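Side-chain contacts in dihydroorotase (Saccharomyces cerevisiae S288C, PDB 6L0A), which catalyses the zinc-dependent interconversion of N-carbamoyl-L-aspartate and dihydroorotate, the third step of de novo pyrimidine biosynthesis: residues 7-12 with 317-322; 162-167 with 174-179; 198-203 with 308-313; 282-287 with 302-307. All coordinates share one frame; numbering follows the deposited sequence.

Contact 1: residues 7-12 with 317-322; sequences LGLTCD and SEVASS
V319 and L9 meet methyl to methyl where the loop 317-322 passes the start of the chain, a small worked example of one leucine serving as the bridge between distant pieces of sequence. Residues 317-318 are the end of a 3-10 turn. At V319 the chain opens into loop, and CG2 of V319 lies 4.4 Å from CD1 of L9, a light apolar touch. Beyond it the loop presents backbone, not side chain: the O of S321 stands 4.0 Å from CD2 of L9, while the hydroxyl of S321 is engaged locally, with N of D323. Next in line, the O of S322 is 3.9 Å from the same leucine methyl. L9 thus splits its fork, one branch to a valine and the other to two carbonyl oxygens. CG of L9 is anti to its own carbonyl carbon (chi1 -53°), and with the extended second torsion (chi2 171°) this sets the fork well beyond CB, CD1 toward V319 and CD2 toward the carbonyls. Just before L9, residues L7 and G8 both face A325 in a classic beta bulge. The contact lies at the surface, between helix 300-312, whose I309 also touches L9, and strand 69-71, which meets V319; the bulge joins strand 4-8 to strand 324-328, while strand 11-15 enters the parallel strands of the barrel, beside strand 37-40.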
loop_
_atom_site.group_PDB
_atom_site.type_symbol
_atom_site.label_atom_id
_atom_site.label_comp_id
_atom_site.label_asym_id
_atom_site.label_seq_id
_atom_site.Cartn_x
_atom_site.Cartn_y
_atom_site.Cartn_z
ATOM N N LEU C 7 23.561 -0.595 27.526
ATOM C CA LEU C 7 23.582 -1.331 26.270
ATOM C C LEU C 7 24.975 -1.416 25.658
ATOM O O LEU C 7 25.159 -2.120 24.657
ATOM C CB LEU C 7 22.605 -0.692 25.278
ATOM C CG LEU C 7 21.131 -0.793 25.695
ATOM C CD1 LEU C 7 20.227 -0.021 24.743
ATOM C CD2 LEU C 7 20.688 -2.245 25.789
ATOM N N GLY C 8 25.953 -0.714 26.226
ATOM C CA GLY C 8 27.320 -0.851 25.748
ATOM C C GLY C 8 27.516 -0.263 24.365
ATOM O O GLY C 8 27.048 0.842 24.047
ATOM N N LEU C 9 28.253 -1.001 23.532
ATOM C CA LEU C 9 28.576 -0.556 22.175
ATOM C C LEU C 9 27.468 -1.060 21.256
ATOM O O LEU C 9 27.505 -2.180 20.758
ATOM C CB LEU C 9 29.944 -1.071 21.744
ATOM C CG LEU C 9 31.082 -0.748 22.709
ATOM C CD1 LEU C 9 32.356 -1.477 22.315
ATOM C CD2 LEU C 9 31.303 0.757 22.778
ATOM N N THR C 10 26.466 -0.222 21.051
ATOM C CA THR C 10 25.322 -0.560 20.214
ATOM C C THR C 10 25.700 -0.509 18.736
ATOM O O THR C 10 26.519 0.313 18.316
ATOM C CB THR C 10 24.191 0.427 20.475
ATOM O OG1 THR C 10 24.725 1.752 20.437
ATOM C CG2 THR C 10 23.567 0.186 21.845
ATOM N N CYS C 11 25.058 -1.364 17.932
ATOM C CA CYS C 11 25.301 -1.342 16.495
ATOM C C CYS C 11 23.985 -1.326 15.721
ATOM O O CYS C 11 23.021 -2.014 16.070
ATOM C CB CYS C 11 26.136 -2.529 16.028
ATOM S SG CYS C 11 25.639 -4.130 16.622
ATOM N N ASP C 12 23.977 -0.539 14.654
ATOM C CA ASP C 12 22.910 -0.535 13.655
ATOM C C ASP C 12 23.562 -0.998 12.360
ATOM O O ASP C 12 24.345 -0.265 11.744
ATOM C CB ASP C 12 22.288 0.855 13.532
ATOM C CG ASP C 12 21.261 0.944 12.423
ATOM O OD1 ASP C 12 21.020 -0.071 11.729
ATOM O OD2 ASP C 12 20.701 2.041 12.253
ATOM N N SER C 317 39.740 -2.619 18.714
ATOM C CA SER C 317 40.711 -1.756 18.056
ATOM C C SER C 317 40.115 -0.970 16.894
ATOM O O SER C 317 40.693 0.048 16.498
ATOM C CB SER C 317 41.900 -2.578 17.560
ATOM O OG SER C 317 41.490 -3.511 16.582
ATOM N N GLU C 318 38.992 -1.414 16.325
ATOM C CA GLU C 318 38.365 -0.640 15.264
ATOM C C GLU C 318 37.462 0.464 15.797
ATOM O O GLU C 318 36.996 1.296 15.019
ATOM C CB GLU C 318 37.513 -1.523 14.356
ATOM C CG GLU C 318 37.962 -2.959 14.215
ATOM C CD GLU C 318 36.997 -3.731 13.349
ATOM O OE1 GLU C 318 36.581 -3.170 12.312
ATOM O OE2 GLU C 318 36.634 -4.871 13.702
ATOM N N VAL C 319 37.216 0.486 17.093
ATOM C CA VAL C 319 36.126 1.272 17.637
ATOM C C VAL C 319 36.549 2.735 17.731
ATOM O O VAL C 319 37.612 3.063 18.256
ATOM C CB VAL C 319 35.665 0.684 18.975
ATOM C CG1 VAL C 319 35.079 1.742 19.821
ATOM C CG2 VAL C 319 34.604 -0.460 18.692
ATOM N N ALA C 320 35.723 3.629 17.174
ATOM C CA ALA C 320 36.011 5.058 17.200
ATOM C C ALA C 320 35.866 5.681 18.587
ATOM O O ALA C 320 36.464 6.736 18.836
ATOM C CB ALA C 320 35.080 5.810 16.235
ATOM N N SER C 321 35.051 5.099 19.463
ATOM C CA SER C 321 34.812 5.623 20.802
ATOM C C SER C 321 34.285 4.495 21.673
ATOM O O SER C 321 33.422 3.723 21.245
ATOM C CB SER C 321 33.818 6.789 20.791
ATOM O OG SER C 321 33.204 6.950 22.060
ATOM N N SER C 322 34.817 4.391 22.890
ATOM C CA SER C 322 34.390 3.354 23.818
ATOM C C SER C 322 33.187 3.772 24.657
ATOM O O SER C 322 32.776 3.010 25.538
ATOM C CB SER C 322 35.551 2.947 24.735
ATOM O OG SER C 322 36.208 4.088 25.262
#

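Contact 2: residues 162-167 with 174-179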
loop_
_atom_site.group_PDB
_atom_site.type_symbol
_atom_site.label_atom_id
_atom_site.label_comp_id
_atom_site.label_asym_id
_atom_site.label_seq_id
_atom_site.Cartn_x
_atom_site.Cartn_y
_atom_site.Cartn_z
ATOM N N PRO C 162 14.313 -19.198 -2.147
ATOM C CA PRO C 162 15.152 -20.201 -2.840
ATOM C C PRO C 162 16.513 -19.665 -3.263
ATOM O O PRO C 162 17.513 -20.389 -3.166
ATOM C CB PRO C 162 14.299 -20.595 -4.052
ATOM C CG PRO C 162 12.892 -20.346 -3.617
ATOM C CD PRO C 162 12.956 -19.127 -2.728
ATOM N N ALA C 163 16.578 -18.411 -3.726
ATOM C CA ALA C 163 17.863 -17.827 -4.107
ATOM C C ALA C 163 18.807 -17.749 -2.914
ATOM O O ALA C 163 20.001 -18.050 -3.038
ATOM C CB ALA C 163 17.662 -16.438 -4.715
ATOM N N LEU C 164 18.289 -17.339 -1.751
ATOM C CA LEU C 164 19.098 -17.315 -0.536
ATOM C C LEU C 164 19.661 -18.697 -0.228
ATOM O O LEU C 164 20.850 -18.846 0.087
ATOM C CB LEU C 164 18.261 -16.817 0.643
ATOM C CG LEU C 164 18.931 -16.859 2.015
ATOM C CD1 LEU C 164 20.202 -15.990 2.013
ATOM C CD2 LEU C 164 17.962 -16.431 3.117
ATOM N N LYS C 165 18.810 -19.724 -0.292
ATOM C CA LYS C 165 19.273 -21.060 0.067
ATOM C C LYS C 165 20.335 -21.551 -0.912
ATOM O O LYS C 165 21.319 -22.176 -0.503
ATOM C CB LYS C 165 18.090 -22.028 0.127
ATOM C CG LYS C 165 17.221 -21.859 1.372
ATOM C CD LYS C 165 16.073 -22.864 1.352
ATOM C CE LYS C 165 14.754 -22.236 1.758
ATOM N NZ LYS C 165 13.632 -23.222 1.649
ATOM N N LYS C 166 20.164 -21.262 -2.200
ATOM C CA LYS C 166 21.156 -21.686 -3.185
ATOM C C LYS C 166 22.495 -20.990 -2.961
ATOM O O LYS C 166 23.554 -21.620 -3.081
ATOM C CB LYS C 166 20.652 -21.423 -4.600
ATOM C CG LYS C 166 21.617 -21.921 -5.680
ATOM C CD LYS C 166 21.038 -21.779 -7.067
ATOM C CE LYS C 166 22.037 -22.232 -8.134
ATOM N NZ LYS C 166 22.836 -23.412 -7.677
ATOM N N LEU C 167 22.476 -19.691 -2.638
ATOM C CA LEU C 167 23.732 -18.989 -2.375
ATOM C C LEU C 167 24.428 -19.558 -1.147
ATOM O O LEU C 167 25.655 -19.721 -1.136
ATOM C CB LEU C 167 23.485 -17.483 -2.196
ATOM C CG LEU C 167 23.076 -16.665 -3.422
ATOM C CD1 LEU C 167 22.745 -15.223 -3.006
ATOM C CD2 LEU C 167 24.158 -16.679 -4.506
ATOM N N LEU C 174 30.587 -18.384 3.413
ATOM C CA LEU C 174 30.319 -16.959 3.255
ATOM C C LEU C 174 29.290 -16.497 4.281
ATOM O O LEU C 174 28.223 -17.099 4.413
ATOM C CB LEU C 174 29.824 -16.689 1.832
ATOM C CG LEU C 174 29.398 -15.281 1.412
ATOM C CD1 LEU C 174 30.576 -14.332 1.530
ATOM C CD2 LEU C 174 28.836 -15.280 -0.010
ATOM N N LYS C 175 29.609 -15.428 5.010
ATOM C CA LYS C 175 28.613 -14.792 5.861
ATOM C C LYS C 175 27.597 -14.066 4.984
ATOM O O LYS C 175 27.968 -13.250 4.133
ATOM C CB LYS C 175 29.287 -13.819 6.834
ATOM C CG LYS C 175 30.027 -14.512 7.975
ATOM C CD LYS C 175 30.497 -13.527 9.043
ATOM C CE LYS C 175 31.828 -12.867 8.685
ATOM N NZ LYS C 175 32.345 -11.985 9.784
ATOM N N ILE C 176 26.320 -14.392 5.161
ATOM C CA ILE C 176 25.245 -13.821 4.356
ATOM C C ILE C 176 24.175 -13.290 5.297
ATOM O O ILE C 176 23.796 -13.960 6.264
ATOM C CB ILE C 176 24.637 -14.856 3.389
ATOM C CG1 ILE C 176 25.674 -15.387 2.407
ATOM C CG2 ILE C 176 23.461 -14.257 2.612
ATOM C CD1 ILE C 176 25.146 -16.549 1.569
ATOM N N ILE C 177 23.674 -12.096 5.012
ATOM C CA ILE C 177 22.586 -11.530 5.792
ATOM C C ILE C 177 21.392 -11.299 4.886
ATOM O O ILE C 177 21.504 -10.626 3.855
ATOM C CB ILE C 177 22.980 -10.216 6.486
ATOM C CG1 ILE C 177 24.172 -10.431 7.421
ATOM C CG2 ILE C 177 21.778 -9.675 7.278
ATOM C CD1 ILE C 177 24.639 -9.163 8.101
ATOM N N LEU C 178 20.250 -11.841 5.281
ATOM C CA LEU C 178 18.979 -11.448 4.684
ATOM C C LEU C 178 18.545 -10.172 5.395
ATOM O O LEU C 178 18.036 -10.213 6.514
ATOM C CB LEU C 178 17.953 -12.567 4.827
ATOM C CG LEU C 178 16.614 -12.366 4.101
ATOM C CD1 LEU C 178 16.786 -12.143 2.599
ATOM C CD2 LEU C 178 15.682 -13.538 4.368
ATOM N N GLU C 179 18.789 -9.027 4.757
ATOM C CA GLU C 179 18.537 -7.744 5.389
ATOM C C GLU C 179 17.038 -7.502 5.554
ATOM O O GLU C 179 16.217 -8.012 4.792
ATOM C CB GLU C 179 19.157 -6.613 4.561
ATOM C CG GLU C 179 20.686 -6.685 4.435
ATOM C CD GLU C 179 21.391 -6.381 5.745
ATOM O OE1 GLU C 179 20.761 -5.743 6.612
ATOM O OE2 GLU C 179 22.577 -6.765 5.918
#
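L164 drops its forked end between I176 and L178, two residues of strand 175-178 that face helix 156-170. Each methyl of the fork finds its own partner: CD1 of L164 rests 3.7 Å from CG2 of I176, and CD2 of L164 is 3.9 Å from CD2 of L178. L164 and I176 lie alongside each other, pointing opposite ways, whereas L164 and L178 meet at a slant. I176 also reaches along the helix to L167: its CD1 lies against that residue, 4.2 Å from CB of L167 and 4.1 Å from the backbone C of L167. With CG1 of I176 anti to the carbonyl carbon (chi1 -61°) and CG2 anti to the backbone N, CD1 extends (chi2 172°) to L167 while CG2 stays beside L164. This is the return half of a beta-alpha-beta unit, as in the TIM-barrel amidohydrolases: the helix follows strand 133-136, and residues 162-167 run at 171° to residues 175-178, the axes of these short pieces 10.3 Å apart. L136 of the neighbouring strand touches L164, L167 and I176, and I190 of helix 184-193 reaches L164 and L178. Two residues past L178 comes H180, a ligand of one zinc ion.

Contact 3: residues 198-203 with 308-313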
loop_
_atom_site.group_PDB
_atom_site.type_symbol
_atom_site.label_atom_id
_atom_site.label_comp_id
_atom_site.label_asym_id
_atom_site.label_seq_id
_atom_site.Cartn_x
_atom_site.Cartn_y
_atom_site.Cartn_z
ATOM N N LYS C 198 24.725 -23.582 17.901
ATOM C CA LYS C 198 24.845 -23.702 19.348
ATOM C C LYS C 198 25.315 -22.419 20.020
ATOM O O LYS C 198 24.898 -22.127 21.148
ATOM C CB LYS C 198 25.817 -24.836 19.698
ATOM C CG LYS C 198 25.353 -26.218 19.257
ATOM C CD LYS C 198 26.377 -26.878 18.341
ATOM C CE LYS C 198 25.809 -28.123 17.673
ATOM N NZ LYS C 198 26.252 -28.246 16.254
ATOM N N LYS C 199 26.180 -21.650 19.367
ATOM C CA LYS C 199 26.661 -20.387 19.895
ATOM C C LYS C 199 26.662 -19.372 18.757
ATOM O O LYS C 199 26.553 -19.725 17.586
ATOM C CB LYS C 199 28.059 -20.541 20.526
ATOM C CG LYS C 199 28.540 -19.340 21.341
ATOM C CD LYS C 199 27.409 -18.629 22.078
ATOM C CE LYS C 199 27.881 -17.299 22.656
ATOM N NZ LYS C 199 26.863 -16.218 22.501
ATOM N N ALA C 200 26.767 -18.095 19.125
ATOM C CA ALA C 200 26.697 -17.020 18.140
ATOM C C ALA C 200 27.715 -17.199 17.019
ATOM O O ALA C 200 27.408 -16.941 15.848
ATOM C CB ALA C 200 26.896 -15.670 18.841
ATOM N N THR C 201 28.932 -17.649 17.349
ATOM C CA THR C 201 29.973 -17.745 16.327
ATOM C C THR C 201 29.699 -18.845 15.307
ATOM O O THR C 201 30.365 -18.878 14.270
ATOM C CB THR C 201 31.354 -17.959 16.969
ATOM O OG1 THR C 201 31.346 -19.141 17.778
ATOM C CG2 THR C 201 31.741 -16.761 17.830
ATOM N N ASP C 202 28.731 -19.730 15.563
ATOM C CA ASP C 202 28.320 -20.707 14.561
ATOM C C ASP C 202 27.498 -20.088 13.434
ATOM O O ASP C 202 27.340 -20.716 12.382
ATOM C CB ASP C 202 27.494 -21.822 15.210
ATOM C CG ASP C 202 28.277 -22.603 16.246
ATOM O OD1 ASP C 202 29.503 -22.774 16.062
ATOM O OD2 ASP C 202 27.657 -23.055 17.236
ATOM N N VAL C 203 26.977 -18.878 13.621
ATOM C CA VAL C 203 26.009 -18.321 12.678
ATOM C C VAL C 203 26.727 -17.895 11.405
ATOM O O VAL C 203 27.666 -17.093 11.443
ATOM C CB VAL C 203 25.253 -17.141 13.300
ATOM C CG1 VAL C 203 24.400 -16.436 12.229
ATOM C CG2 VAL C 203 24.388 -17.607 14.470
ATOM N N GLY C 308 25.240 -8.362 16.582
ATOM C CA GLY C 308 25.831 -7.705 15.422
ATOM C C GLY C 308 27.336 -7.586 15.541
ATOM O O GLY C 308 28.068 -7.821 14.575
ATOM N N ILE C 309 27.820 -7.220 16.730
ATOM C CA ILE C 309 29.261 -7.173 16.967
ATOM C C ILE C 309 29.893 -8.538 16.711
ATOM O O ILE C 309 30.959 -8.639 16.091
ATOM C CB ILE C 309 29.539 -6.670 18.397
ATOM C CG1 ILE C 309 29.443 -5.143 18.432
ATOM C CG2 ILE C 309 30.903 -7.162 18.895
ATOM C CD1 ILE C 309 29.454 -4.552 19.827
ATOM N N SER C 310 29.237 -9.609 17.165
ATOM C CA SER C 310 29.782 -10.952 16.984
ATOM C C SER C 310 29.798 -11.366 15.509
ATOM O O SER C 310 30.793 -11.917 15.022
ATOM C CB SER C 310 28.980 -11.954 17.824
ATOM O OG SER C 310 29.312 -13.296 17.499
ATOM N N PHE C 311 28.701 -11.114 14.786
ATOM C CA PHE C 311 28.605 -11.548 13.391
ATOM C C PHE C 311 29.591 -10.799 12.504
ATOM O O PHE C 311 30.214 -11.394 11.617
ATOM C CB PHE C 311 27.169 -11.349 12.880
ATOM C CG PHE C 311 26.902 -11.973 11.540
ATOM C CD1 PHE C 311 26.531 -13.298 11.443
ATOM C CD2 PHE C 311 27.026 -11.235 10.377
ATOM C CE1 PHE C 311 26.287 -13.889 10.203
ATOM C CE2 PHE C 311 26.786 -11.813 9.148
ATOM C CZ PHE C 311 26.406 -13.147 9.063
ATOM N N TYR C 312 29.723 -9.491 12.702
ATOM C CA TYR C 312 30.654 -8.708 11.907
ATOM C C TYR C 312 32.064 -8.765 12.478
ATOM O O TYR C 312 32.979 -8.174 11.894
ATOM C CB TYR C 312 30.187 -7.253 11.814
ATOM C CG TYR C 312 29.162 -7.008 10.718
ATOM C CD1 TYR C 312 27.799 -7.182 10.953
ATOM C CD2 TYR C 312 29.563 -6.612 9.446
ATOM C CE1 TYR C 312 26.862 -6.959 9.932
ATOM C CE2 TYR C 312 28.647 -6.381 8.437
ATOM C CZ TYR C 312 27.301 -6.560 8.681
ATOM O OH TYR C 312 26.403 -6.334 7.658
ATOM N N GLU C 313 32.231 -9.455 13.606
ATOM C CA GLU C 313 33.520 -9.628 14.282
ATOM C C GLU C 313 34.212 -8.285 14.489
ATOM O O GLU C 313 35.360 -8.072 14.092
ATOM C CB GLU C 313 34.405 -10.621 13.523
ATOM C CG GLU C 313 33.719 -11.980 13.399
ATOM C CD GLU C 313 34.495 -12.995 12.554
ATOM O OE1 GLU C 313 35.622 -13.350 12.949
ATOM O OE2 GLU C 313 33.969 -13.411 11.509
HETATM O O HOH W 1 27.932 -14.207 15.294
#
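A200 and V203 carry the loop 198-203, which lies between helix 184-193 and strand 205-209, onto the end of helix 300-312, where S310 and F311 receive them. The loop is folded on itself first: OD2 of D202 takes the backbone N of K198 (3.1 Å) through its anti lone pair, and the N of K199 (2.9 Å) from above the carboxylate plane, 42° out of it. One oxygen thus gathers the two N-H groups that lead into the 3-10 turn 200-202. At A200, CB packs 3.6 Å from OG of S310. The carbonyl O of A200 accepts a hydrogen bond of 2.8 Å from a water, which is also hydrogen-bonded to OG of S310, so the polar link between loop and helix is indirect. With OG of S310 anti to the backbone N (chi1 169°), the hydroxyl points to the loop, beside CB of A200 and the water. The helix ends close by in a Schellman motif, with E313 at C-prime in positive phi. T201 adds only a distant CG2 brush against the same hydroxyl. V203 then meets F311, the two side chains standing roughly perpendicular: CG1 of V203 lies 3.8 Å from CE1 of F311, and the O of V203 approaches that carbon obliquely, at 3.7 Å. F311 also lies on I177 and V133 of the barrel strands.

Contact 4: residues 282-287 with 302-307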
loop_
_atom_site.group_PDB
_atom_site.type_symbol
_atom_site.label_atom_id
_atom_site.label_comp_id
_atom_site.label_asym_id
_atom_site.label_seq_id
_atom_site.Cartn_x
_atom_site.Cartn_y
_atom_site.Cartn_z
ATOM N N PHE C 282 15.894 8.254 16.628
ATOM C CA PHE C 282 15.412 7.627 17.852
ATOM C C PHE C 282 15.554 6.122 17.777
ATOM O O PHE C 282 14.766 5.390 18.377
ATOM C CB PHE C 282 13.959 8.032 18.137
ATOM C CG PHE C 282 13.780 9.515 18.248
ATOM C CD1 PHE C 282 13.983 10.158 19.461
ATOM C CD2 PHE C 282 13.456 10.276 17.141
ATOM C CE1 PHE C 282 13.842 11.529 19.566
ATOM C CE2 PHE C 282 13.321 11.647 17.237
ATOM C CZ PHE C 282 13.515 12.273 18.453
ATOM N N ALA C 283 16.582 5.653 17.059
ATOM C CA ALA C 283 16.705 4.243 16.709
ATOM C C ALA C 283 16.569 3.333 17.926
ATOM O O ALA C 283 15.695 2.465 17.971
ATOM C CB ALA C 283 18.044 4.018 15.996
ATOM N N ILE C 284 17.422 3.510 18.930
ATOM C CA ILE C 284 17.384 2.578 20.052
ATOM C C ILE C 284 16.111 2.760 20.880
ATOM O O ILE C 284 15.493 1.753 21.260
ATOM C CB ILE C 284 18.648 2.702 20.920
ATOM C CG1 ILE C 284 19.885 2.388 20.073
ATOM C CG2 ILE C 284 18.566 1.727 22.086
ATOM C CD1 ILE C 284 19.922 0.949 19.573
ATOM N N PRO C 285 15.677 3.990 21.192
ATOM C CA PRO C 285 14.362 4.146 21.855
ATOM C C PRO C 285 13.199 3.446 21.152
ATOM O O PRO C 285 12.328 2.906 21.849
ATOM C CB PRO C 285 14.173 5.666 21.889
ATOM C CG PRO C 285 15.564 6.212 21.943
ATOM C CD PRO C 285 16.388 5.282 21.090
ATOM N N TYR C 286 13.151 3.424 19.808
ATOM C CA TYR C 286 12.098 2.670 19.121
ATOM C C TYR C 286 12.151 1.199 19.500
ATOM O O TYR C 286 11.126 0.577 19.808
ATOM C CB TYR C 286 12.229 2.785 17.592
ATOM C CG TYR C 286 11.982 4.131 16.960
ATOM C CD1 TYR C 286 10.795 4.828 17.181
ATOM C CD2 TYR C 286 12.918 4.687 16.103
ATOM C CE1 TYR C 286 10.575 6.052 16.585
ATOM C CE2 TYR C 286 12.710 5.906 15.494
ATOM C CZ TYR C 286 11.530 6.588 15.743
ATOM O OH TYR C 286 11.335 7.795 15.143
ATOM N N ILE C 287 13.343 0.607 19.431
ATOM C CA ILE C 287 13.481 -0.814 19.712
ATOM C C ILE C 287 13.143 -1.104 21.173
ATOM O O ILE C 287 12.522 -2.123 21.497
ATOM C CB ILE C 287 14.902 -1.278 19.351
ATOM C CG1 ILE C 287 15.173 -1.023 17.861
ATOM C CG2 ILE C 287 15.072 -2.737 19.686
ATOM C CD1 ILE C 287 14.263 -1.824 16.944
ATOM N N GLY C 302 21.428 -8.053 23.528
ATOM C CA GLY C 302 21.820 -8.978 22.481
ATOM C C GLY C 302 21.390 -8.496 21.108
ATOM O O GLY C 302 22.172 -8.534 20.154
ATOM N N PHE C 303 20.163 -7.979 21.009
ATOM C CA PHE C 303 19.602 -7.628 19.706
ATOM C C PHE C 303 20.256 -6.380 19.123
ATOM O O PHE C 303 20.452 -6.300 17.906
ATOM C CB PHE C 303 18.088 -7.438 19.823
ATOM C CG PHE C 303 17.428 -7.023 18.533
ATOM C CD1 PHE C 303 17.269 -7.929 17.499
ATOM C CD2 PHE C 303 16.969 -5.736 18.364
ATOM C CE1 PHE C 303 16.671 -7.544 16.293
ATOM C CE2 PHE C 303 16.358 -5.342 17.174
ATOM C CZ PHE C 303 16.216 -6.254 16.140
ATOM N N VAL C 304 20.612 -5.403 19.964
ATOM C CA VAL C 304 21.163 -4.136 19.492
ATOM C C VAL C 304 22.654 -3.993 19.752
ATOM O O VAL C 304 23.206 -2.917 19.486
ATOM C CB VAL C 304 20.417 -2.926 20.083
ATOM C CG1 VAL C 304 18.919 -2.987 19.745
ATOM C CG2 VAL C 304 20.632 -2.844 21.595
ATOM N N SER C 305 23.326 -5.022 20.271
ATOM C CA SER C 305 24.770 -4.894 20.433
ATOM C C SER C 305 25.507 -6.215 20.256
ATOM O O SER C 305 26.326 -6.336 19.344
ATOM C CB SER C 305 25.121 -4.291 21.797
ATOM O OG SER C 305 26.526 -4.105 21.903
ATOM N N ASP C 306 25.224 -7.210 21.103
ATOM C CA ASP C 306 26.051 -8.419 21.138
ATOM C C ASP C 306 26.100 -9.120 19.782
ATOM O O ASP C 306 27.182 -9.458 19.284
ATOM C CB ASP C 306 25.529 -9.397 22.201
ATOM C CG ASP C 306 25.512 -8.805 23.599
ATOM O OD1 ASP C 306 26.091 -7.719 23.817
ATOM O OD2 ASP C 306 24.894 -9.437 24.481
ATOM N N PHE C 307 24.933 -9.371 19.180
ATOM C CA PHE C 307 24.874 -10.288 18.044
ATOM C C PHE C 307 25.455 -9.659 16.785
ATOM O O PHE C 307 26.114 -10.346 15.994
ATOM C CB PHE C 307 23.433 -10.746 17.816
ATOM C CG PHE C 307 22.873 -11.556 18.960
ATOM C CD1 PHE C 307 23.695 -12.418 19.681
ATOM C CD2 PHE C 307 21.541 -11.443 19.325
ATOM C CE1 PHE C 307 23.183 -13.169 20.737
ATOM C CE2 PHE C 307 21.031 -12.180 20.376
ATOM C CZ PHE C 307 21.852 -13.046 21.083
#
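Helices 283-293 and 300-312, consecutive in the chain, pack through I284 and I287 on one side and F303 and V304 on the other, the axes of the short pieces 283-287 and 302-307 lying at 124° and 11.4 Å apart at closest. CD1 of I284 reaches 3.9 Å from CB of V304, the two side chains meeting at a slant; folding of the isoleucine at its second torsion (chi2 -64°) helps bring that methyl across. I287 makes two of the contacts. Its CG2 is 3.8 Å from CD2 of F303, at the ring edge and near its plane, with the two side chains nearly square to one another, and the same methyl lies 3.9 Å from CG1 of V304. The second helix has a wider pi-type turn here, marked by the bond of 3.0 Å from N of F307 to O of G302. Through its backbone that turn bonds F303 to F255 and V304 to C11, in strands 253-255 and 11-15, the last and first of the barrel, consistent with helix 300-312 bridging them where the barrel closes. F255 also lies against I287 and F303, and the F303 ring meets that of F291 farther along the first helix.

Contacts 2 and 4 pair apolar side chains in buried places, methyl against methyl or ring edge, one joining helix to strand and the other helix to helix. Contact 3 is also largely buried but mixes in polar atoms, with a water as go-between, while contact 1 is a thin surface touch of a leucine on a valine and loop carbonyls. Helix 300-312 ties most of them together: contacts 3 and 4 use successive parts of it, and contact 1 meets it through C11, whose SG packs on G308. Contact 2 joins in from the sheet, where K175 makes a salt bridge to E313 in contact 3. Contacts 1 and 2 do not touch, their centres being about 27 Å apart.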